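PDB 3CXB: pleckstrin homology domain-containing family M member 2 from Homo sapiens, which binds the Salmonella effector SifA through its PH domain and probably also interacts with kinesin. Local coordinates for residues Cys57-Phe69 with Glu80-Met93. Sequence-based numbering, arbitrary orientation.
Sequences CRRANTTDRPHAF and ELSAESEAEMAEWM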
ATOM      1  N   CYS B  57      -7.663  -4.846  -4.264  1.00 35.04           N
ATOM      2  CA  CYS B  57      -6.291  -4.480  -4.631  1.00 38.83           C
ATOM      3  C   CYS B  57      -6.100  -4.758  -6.114  1.00 38.25           C
ATOM      4  O   CYS B  57      -6.626  -5.738  -6.631  1.00 37.53           O
ATOM      5  CB  CYS B  57      -5.252  -5.342  -3.894  1.00 39.65           C
ATOM      6  SG  CYS B  57      -5.177  -5.252  -2.102  1.00 51.06           S
ATOM      7  N   ARG B  58      -5.319  -3.934  -6.793  1.00 38.96           N
ATOM      8  CA  ARG B  58      -5.064  -4.182  -8.197  1.00 40.68           C
ATOM      9  C   ARG B  58      -3.715  -3.597  -8.610  1.00 39.35           C
ATOM     10  O   ARG B  58      -3.165  -2.743  -7.931  1.00 39.86           O
ATOM     11  CB  ARG B  58      -6.185  -3.578  -9.049  1.00 41.89           C
ATOM     12  CG  ARG B  58      -6.290  -2.069  -8.969  1.00 46.73           C
ATOM     13  CD  ARG B  58      -7.530  -1.563  -9.693  1.00 49.79           C
ATOM     14  NE  ARG B  58      -7.226  -0.448 -10.587  1.00 54.00           N
ATOM     15  CZ  ARG B  58      -6.798  -0.579 -11.840  1.00 55.99           C
ATOM     16  NH1 ARG B  58      -6.616  -1.784 -12.375  1.00 58.54           N
ATOM     17  NH2 ARG B  58      -6.564   0.505 -12.565  1.00 56.27           N
ATOM     18  N   ARG B  59      -3.168  -4.081  -9.712  1.00 40.49           N
ATOM     19  CA  ARG B  59      -1.925  -3.538 -10.212  1.00 44.57           C
ATOM     20  C   ARG B  59      -2.360  -2.218 -10.842  1.00 49.98           C
ATOM     21  O   ARG B  59      -3.443  -2.138 -11.423  1.00 48.41           O
ATOM     22  CB  ARG B  59      -1.324  -4.472 -11.266  1.00 42.16           C
ATOM     23  CG  ARG B  59      -0.473  -5.614 -10.712  1.00 38.62           C
ATOM     24  CD  ARG B  59      -0.453  -6.745 -11.713  1.00 39.16           C
ATOM     25  NE  ARG B  59       0.882  -7.252 -12.014  1.00 38.68           N
ATOM     26  CZ  ARG B  59       1.361  -8.399 -11.557  1.00 38.87           C
ATOM     27  NH1 ARG B  59       2.587  -8.788 -11.884  1.00 38.93           N
ATOM     28  NH2 ARG B  59       0.612  -9.156 -10.766  1.00 41.78           N
ATOM     29  N   ALA B  60      -1.535  -1.185 -10.728  1.00 60.21           N
ATOM     30  CA  ALA B  60      -1.890   0.114 -11.279  1.00 72.33           C
ATOM     31  C   ALA B  60      -1.303   0.379 -12.654  1.00 83.29           C
ATOM     32  O   ALA B  60      -0.519  -0.410 -13.178  1.00 82.11           O
ATOM     33  CB  ALA B  60      -1.467   1.210 -10.323  1.00 69.63           C
ATOM     34  N   ASN B  61      -1.703   1.507 -13.228  1.00 97.99           N
ATOM     35  CA  ASN B  61      -1.243   1.943 -14.537  1.00114.78           C
ATOM     36  C   ASN B  61       0.217   2.393 -14.470  1.00124.52           C
ATOM     37  O   ASN B  61       0.813   2.399 -13.396  1.00123.52           O
ATOM     38  CB  ASN B  61      -2.143   3.080 -15.017  1.00114.15           C
ATOM     39  CG  ASN B  61      -2.672   3.925 -13.867  1.00117.07           C
ATOM     40  OD1 ASN B  61      -2.111   4.971 -13.536  1.00118.62           O
ATOM     41  ND2 ASN B  61      -3.752   3.459 -13.238  1.00117.48           N
ATOM     42  N   THR B  62       0.794   2.768 -15.608  1.00138.19           N
ATOM     43  CA  THR B  62       2.194   3.195 -15.641  1.00149.60           C
ATOM     44  C   THR B  62       2.419   4.593 -15.073  1.00150.20           C
ATOM     45  O   THR B  62       2.563   4.758 -13.867  1.00153.07           O
ATOM     46  CB  THR B  62       2.769   3.158 -17.076  1.00153.87           C
ATOM     47  OG1 THR B  62       2.707   1.820 -17.582  1.00161.54           O
ATOM     48  CG2 THR B  62       4.225   3.618 -17.083  1.00161.53           C
ATOM     49  N   THR B  63       2.450   5.592 -15.949  1.00153.35           N
ATOM     50  CA  THR B  63       2.676   6.978 -15.548  1.00153.94           C
ATOM     51  C   THR B  63       4.003   7.111 -14.811  1.00149.44           C
ATOM     52  O   THR B  63       4.086   7.742 -13.757  1.00155.09           O
ATOM     53  CB  THR B  63       1.541   7.506 -14.639  1.00160.20           C
ATOM     54  OG1 THR B  63       1.602   6.862 -13.362  1.00161.73           O
ATOM     55  CG2 THR B  63       0.184   7.237 -15.274  1.00161.61           C
ATOM     56  N   ASP B  64       5.037   6.500 -15.378  1.00141.44           N
ATOM     57  CA  ASP B  64       6.382   6.542 -14.818  1.00132.90           C
ATOM     58  C   ASP B  64       6.413   6.298 -13.315  1.00126.70           C
ATOM     59  O   ASP B  64       6.505   7.226 -12.513  1.00124.31           O
ATOM     60  CB  ASP B  64       7.034   7.886 -15.152  1.00135.64           C
ATOM     61  CG  ASP B  64       7.013   8.186 -16.646  1.00134.10           C
ATOM     62  OD1 ASP B  64       7.478   9.274 -17.048  1.00133.53           O
ATOM     63  OD2 ASP B  64       6.529   7.330 -17.419  1.00132.69           O
ATOM     64  N   ARG B  65       6.340   5.023 -12.957  1.00116.45           N
ATOM     65  CA  ARG B  65       6.355   4.575 -11.573  1.00106.53           C
ATOM     66  C   ARG B  65       6.234   3.054 -11.624  1.00 94.38           C
ATOM     67  O   ARG B  65       5.192   2.489 -11.303  1.00 91.54           O
ATOM     68  CB  ARG B  65       5.174   5.180 -10.808  1.00109.73           C
ATOM     69  CG  ARG B  65       3.822   4.843 -11.410  1.00118.21           C
ATOM     70  CD  ARG B  65       2.682   5.465 -10.634  1.00127.52           C
ATOM     71  NE  ARG B  65       1.383   5.038 -11.146  1.00136.27           N
ATOM     72  CZ  ARG B  65       0.216   5.476 -10.684  1.00141.25           C
ATOM     73  NH1 ARG B  65       0.183   6.360  -9.696  1.00144.28           N
ATOM     74  NH2 ARG B  65      -0.919   5.032 -11.207  1.00144.51           N
ATOM     75  N   PRO B  66       7.313   2.373 -12.034  1.00 85.78           N
ATOM     76  CA  PRO B  66       7.363   0.912 -12.146  1.00 81.49           C
ATOM     77  C   PRO B  66       6.976   0.151 -10.883  1.00 77.53           C
ATOM     78  O   PRO B  66       7.281   0.584  -9.770  1.00 73.77           O
ATOM     79  CB  PRO B  66       8.811   0.650 -12.548  1.00 78.31           C
ATOM     80  CG  PRO B  66       9.539   1.765 -11.885  1.00 81.49           C
ATOM     81  CD  PRO B  66       8.659   2.948 -12.193  1.00 82.01           C
ATOM     82  N   HIS B  67       6.298  -0.982 -11.071  1.00 74.00           N
ATOM     83  CA  HIS B  67       5.869  -1.842  -9.971  1.00 71.29           C
ATOM     84  C   HIS B  67       4.841  -1.188  -9.040  1.00 64.93           C
ATOM     85  O   HIS B  67       4.896  -1.380  -7.823  1.00 66.26           O
ATOM     86  CB  HIS B  67       7.089  -2.269  -9.150  1.00 76.76           C
ATOM     87  CG  HIS B  67       8.307  -2.544  -9.975  1.00 81.60           C
ATOM     88  ND1 HIS B  67       8.380  -3.589 -10.872  1.00 85.01           N
ATOM     89  CD2 HIS B  67       9.494  -1.899 -10.049  1.00 84.05           C
ATOM     90  CE1 HIS B  67       9.562  -3.575 -11.464  1.00 87.95           C
ATOM     91  NE2 HIS B  67      10.257  -2.558 -10.983  1.00 87.41           N
ATOM     92  N   ALA B  68       3.902  -0.434  -9.600  1.00 57.76           N
ATOM     93  CA  ALA B  68       2.892   0.236  -8.787  1.00 54.46           C
ATOM     94  C   ALA B  68       1.567  -0.511  -8.652  1.00 52.10           C
ATOM     95  O   ALA B  68       1.074  -1.105  -9.602  1.00 53.26           O
ATOM     96  CB  ALA B  68       2.633   1.614  -9.338  1.00 57.11           C
ATOM     97  N   PHE B  69       0.994  -0.460  -7.454  1.00 49.88           N
ATOM     98  CA  PHE B  69      -0.283  -1.107  -7.167  1.00 45.96           C
ATOM     99  C   PHE B  69      -1.063  -0.306  -6.128  1.00 43.37           C
ATOM    100  O   PHE B  69      -0.502   0.539  -5.431  1.00 43.27           O
ATOM    101  CB  PHE B  69      -0.052  -2.528  -6.665  1.00 44.71           C
ATOM    102  CG  PHE B  69       0.803  -2.604  -5.422  1.00 43.26           C
ATOM    103  CD1 PHE B  69       0.218  -2.711  -4.159  1.00 41.41           C
ATOM    104  CD2 PHE B  69       2.192  -2.607  -5.523  1.00 40.48           C
ATOM    105  CE1 PHE B  69       1.001  -2.826  -3.019  1.00 41.67           C
ATOM    106  CE2 PHE B  69       2.995  -2.721  -4.385  1.00 40.67           C
ATOM    107  CZ  PHE B  69       2.404  -2.833  -3.130  1.00 42.23           C
ATOM    108  N   GLU B  80      -1.753   4.446  -2.856  1.00 50.98           N
ATOM    109  CA  GLU B  80      -0.914   4.166  -4.021  1.00 53.14           C
ATOM    110  C   GLU B  80       0.468   3.732  -3.551  1.00 52.79           C
ATOM    111  O   GLU B  80       1.223   4.528  -2.995  1.00 50.87           O
ATOM    112  CB  GLU B  80      -0.783   5.399  -4.915  1.00 56.87           C
ATOM    113  CG  GLU B  80      -1.915   5.591  -5.916  1.00 62.51           C
ATOM    114  CD  GLU B  80      -1.751   4.789  -7.200  1.00 66.47           C
ATOM    115  OE1 GLU B  80      -2.546   5.022  -8.141  1.00 66.43           O
ATOM    116  OE2 GLU B  80      -0.839   3.927  -7.270  1.00 68.39           O
ATOM    117  N   LEU B  81       0.789   2.464  -3.773  1.00 51.82           N
ATOM    118  CA  LEU B  81       2.077   1.934  -3.360  1.00 51.00           C
ATOM    119  C   LEU B  81       2.962   1.623  -4.559  1.00 51.14           C
ATOM    120  O   LEU B  81       2.497   1.558  -5.690  1.00 53.95           O
ATOM    121  CB  LEU B  81       1.878   0.667  -2.523  1.00 51.34           C
ATOM    122  CG  LEU B  81       1.119   0.783  -1.198  1.00 50.71           C
ATOM    123  CD1 LEU B  81       0.912  -0.602  -0.595  1.00 47.79           C
ATOM    124  CD2 LEU B  81       1.900   1.658  -0.233  1.00 49.86           C
ATOM    125  N   SER B  82       4.249   1.436  -4.301  1.00 52.49           N
ATOM    126  CA  SER B  82       5.201   1.120  -5.357  1.00 54.67           C
ATOM    127  C   SER B  82       6.344   0.305  -4.781  1.00 56.52           C
ATOM    128  O   SER B  82       6.916   0.678  -3.763  1.00 55.70           O
ATOM    129  CB  SER B  82       5.758   2.397  -5.980  1.00 56.70           C
ATOM    130  OG  SER B  82       6.520   2.091  -7.135  1.00 58.08           O
ATOM    131  N   ALA B  83       6.665  -0.813  -5.421  1.00 58.42           N
ATOM    132  CA  ALA B  83       7.746  -1.669  -4.955  1.00 61.64           C
ATOM    133  C   ALA B  83       9.004  -1.365  -5.756  1.00 64.00           C
ATOM    134  O   ALA B  83       9.018  -0.432  -6.562  1.00 63.89           O
ATOM    135  CB  ALA B  83       7.364  -3.130  -5.098  1.00 60.21           C
ATOM    136  N   GLU B  84      10.058  -2.143  -5.538  1.00 67.97           N
ATOM    137  CA  GLU B  84      11.309  -1.917  -6.244  1.00 72.14           C
ATOM    138  C   GLU B  84      11.470  -2.888  -7.408  1.00 69.80           C
ATOM    139  O   GLU B  84      12.230  -2.630  -8.338  1.00 67.67           O
ATOM    140  CB  GLU B  84      12.496  -2.047  -5.272  1.00 80.39           C
ATOM    141  CG  GLU B  84      12.636  -3.427  -4.614  1.00 96.75           C
ATOM    142  CD  GLU B  84      13.831  -3.534  -3.657  1.00104.76           C
ATOM    143  OE1 GLU B  84      14.979  -3.284  -4.089  1.00109.92           O
ATOM    144  OE2 GLU B  84      13.625  -3.879  -2.473  1.00109.54           O
ATOM    145  N   SER B  85      10.737  -3.999  -7.358  1.00 65.81           N
ATOM    146  CA  SER B  85      10.808  -5.017  -8.401  1.00 60.64           C
ATOM    147  C   SER B  85       9.441  -5.616  -8.761  1.00 58.51           C
ATOM    148  O   SER B  85       8.470  -5.473  -8.031  1.00 55.29           O
ATOM    149  CB  SER B  85      11.750  -6.135  -7.952  1.00 57.99           C
ATOM    150  OG  SER B  85      11.298  -6.705  -6.734  1.00 54.46           O
ATOM    151  N   GLU B  86       9.383  -6.288  -9.900  1.00 57.12           N
ATOM    152  CA  GLU B  86       8.153  -6.906 -10.350  1.00 58.06           C
ATOM    153  C   GLU B  86       7.784  -8.061  -9.418  1.00 60.34           C
ATOM    154  O   GLU B  86       6.606  -8.383  -9.238  1.00 62.18           O
ATOM    155  CB  GLU B  86       8.339  -7.403 -11.787  1.00 56.80           C
ATOM    156  CG  GLU B  86       7.369  -8.495 -12.275  1.00 53.28           C
ATOM    157  CD  GLU B  86       5.977  -7.977 -12.576  1.00 51.93           C
ATOM    158  OE1 GLU B  86       5.854  -6.791 -12.947  1.00 53.23           O
ATOM    159  OE2 GLU B  86       5.010  -8.763 -12.459  1.00 49.10           O
ATOM    160  N   ALA B  87       8.789  -8.674  -8.805  1.00 62.61           N
ATOM    161  CA  ALA B  87       8.543  -9.813  -7.924  1.00 64.58           C
ATOM    162  C   ALA B  87       7.997  -9.415  -6.559  1.00 65.95           C
ATOM    163  O   ALA B  87       6.986  -9.957  -6.103  1.00 64.92           O
ATOM    164  CB  ALA B  87       9.819 -10.628  -7.761  1.00 65.30           C
ATOM    165  N   GLU B  88       8.674  -8.481  -5.900  1.00 66.96           N
ATOM    166  CA  GLU B  88       8.227  -8.028  -4.594  1.00 69.85           C
ATOM    167  C   GLU B  88       6.774  -7.564  -4.689  1.00 65.59           C
ATOM    168  O   GLU B  88       5.932  -7.934  -3.863  1.00 66.36           O
ATOM    169  CB  GLU B  88       9.104  -6.878  -4.084  1.00 78.05           C
ATOM    170  CG  GLU B  88       8.674  -6.365  -2.708  1.00 90.65           C
ATOM    171  CD  GLU B  88       9.543  -5.235  -2.170  1.00 97.05           C
ATOM    172  OE1 GLU B  88       9.271  -4.770  -1.037  1.00101.20           O
ATOM    173  OE2 GLU B  88      10.487  -4.813  -2.872  1.00100.78           O
ATOM    174  N   MET B  89       6.479  -6.762  -5.705  1.00 59.42           N
ATOM    175  CA  MET B  89       5.132  -6.260  -5.883  1.00 53.94           C
ATOM    176  C   MET B  89       4.157  -7.419  -6.079  1.00 48.56           C
ATOM    177  O   MET B  89       3.088  -7.432  -5.488  1.00 49.53           O
ATOM    178  CB  MET B  89       5.092  -5.287  -7.053  1.00 55.19           C
ATOM    179  CG  MET B  89       4.456  -5.831  -8.285  1.00 60.48           C
ATOM    180  SD  MET B  89       2.792  -5.244  -8.384  1.00 64.08           S
ATOM    181  CE  MET B  89       2.976  -3.929  -9.680  1.00 61.96           C
ATOM    182  N   ALA B  90       4.524  -8.409  -6.874  1.00 43.58           N
ATOM    183  CA  ALA B  90       3.649  -9.554  -7.071  1.00 41.51           C
ATOM    184  C   ALA B  90       3.472 -10.305  -5.750  1.00 40.81           C
ATOM    185  O   ALA B  90       2.430 -10.943  -5.494  1.00 35.43           O
ATOM    186  CB  ALA B  90       4.234 -10.468  -8.100  1.00 38.14           C
ATOM    187  N   GLU B  91       4.503 -10.233  -4.914  1.00 43.15           N
ATOM    188  CA  GLU B  91       4.450 -10.907  -3.625  1.00 47.20           C
ATOM    189  C   GLU B  91       3.472 -10.181  -2.718  1.00 44.50           C
ATOM    190  O   GLU B  91       2.673 -10.798  -2.013  1.00 42.08           O
ATOM    191  CB  GLU B  91       5.827 -10.942  -2.983  1.00 51.68           C
ATOM    192  CG  GLU B  91       5.928 -12.019  -1.931  1.00 64.99           C
ATOM    193  CD  GLU B  91       7.313 -12.143  -1.359  1.00 72.13           C
ATOM    194  OE1 GLU B  91       7.519 -13.062  -0.535  1.00 76.81           O
ATOM    195  OE2 GLU B  91       8.186 -11.324  -1.732  1.00 77.41           O
ATOM    196  N   TRP B  92       3.532  -8.858  -2.755  1.00 43.51           N
ATOM    197  CA  TRP B  92       2.637  -8.061  -1.947  1.00 44.86           C
ATOM    198  C   TRP B  92       1.223  -8.276  -2.434  1.00 44.00           C
ATOM    199  O   TRP B  92       0.306  -8.532  -1.643  1.00 42.96           O
ATOM    200  CB  TRP B  92       2.988  -6.578  -2.052  1.00 42.96           C
ATOM    201  CG  TRP B  92       3.984  -6.129  -1.023  1.00 44.18           C
ATOM    202  CD1 TRP B  92       5.254  -5.657  -1.243  1.00 44.55           C
ATOM    203  CD2 TRP B  92       3.772  -6.066   0.384  1.00 42.93           C
ATOM    204  NE1 TRP B  92       5.839  -5.298  -0.056  1.00 44.67           N
ATOM    205  CE2 TRP B  92       4.950  -5.541   0.961  1.00 45.25           C
ATOM    206  CE3 TRP B  92       2.700  -6.401   1.217  1.00 41.84           C
ATOM    207  CZ2 TRP B  92       5.084  -5.340   2.334  1.00 44.21           C
ATOM    208  CZ3 TRP B  92       2.832  -6.205   2.578  1.00 44.44           C
ATOM    209  CH2 TRP B  92       4.018  -5.677   3.126  1.00 44.29           C
ATOM    210  N   MET B  93       1.061  -8.173  -3.749  1.00 43.92           N
ATOM    211  CA  MET B  93      -0.240  -8.319  -4.369  1.00 44.10           C
ATOM    212  C   MET B  93      -0.918  -9.598  -3.923  1.00 45.16           C
ATOM    213  O   MET B  93      -2.071  -9.586  -3.498  1.00 43.45           O
ATOM    214  CB  MET B  93      -0.101  -8.310  -5.890  1.00 40.95           C
ATOM    215  CG  MET B  93      -1.371  -7.932  -6.627  1.00 42.11           C
ATOM    216  SD  MET B  93      -1.693  -6.161  -6.636  1.00 40.54           S
ATOM    217  CE  MET B  93      -2.454  -5.880  -5.099  1.00 38.22           C
TER
HETATM  218  O   HOH W   1       0.998 -10.600  -8.566  1.00 64.59           O
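In this PH domain the last beta hairpin meets the start of the C-terminal helix, and Phe69 is central to the packing between them. Strand 68-73 runs antiparallel to strand 79-82. Phe69 and Leu81 form a hydrogen-bonded pair, with Leu81 N 2.8 Å from Phe69 O and Phe69 N giving its hydrogen to Leu81 O. A third bond, from Ala83 N to His67 O, is nearly straight at 171° and extends the pairing beyond the strand ends. With CG set between the backbone N and the carbonyl carbon (chi1 58°), the Phe69 ring turns toward the helix. Leu81 CB lies over one ring face, a CH-pi contact 3.8 Å from the centroid. Met89 SD and Met93 SD approach the same ring obliquely as Met-aromatic contacts, with Met89 SD 3.9 Å from Phe69 CD2. Trp92 touches the ring through CB, 3.9 Å from Phe69 CZ. Leu6 and Leu96 also pack on Phe69. The bent Met89 chain brings CE to 3.4 Å from Ala68 O. The His67 ring sits between Pro66 CB on one face and Ser85 C on the other. Ser85 is the helix N-cap, its OG accepting from Glu88 N. At the exposed surface, Arg59 NH1 meets Glu86 OE2 in a salt bridge of 2.5 Å, at the edge of the guanidinium. A longer bridge, 3.4 Å, joins Arg65 NH1 to Glu80 OE1, but Arg65 is poorly ordered. A C-terminal helix, here 86-100, capping one open end of a bent seven-stranded antiparallel barrel is characteristic of the PH-domain fold.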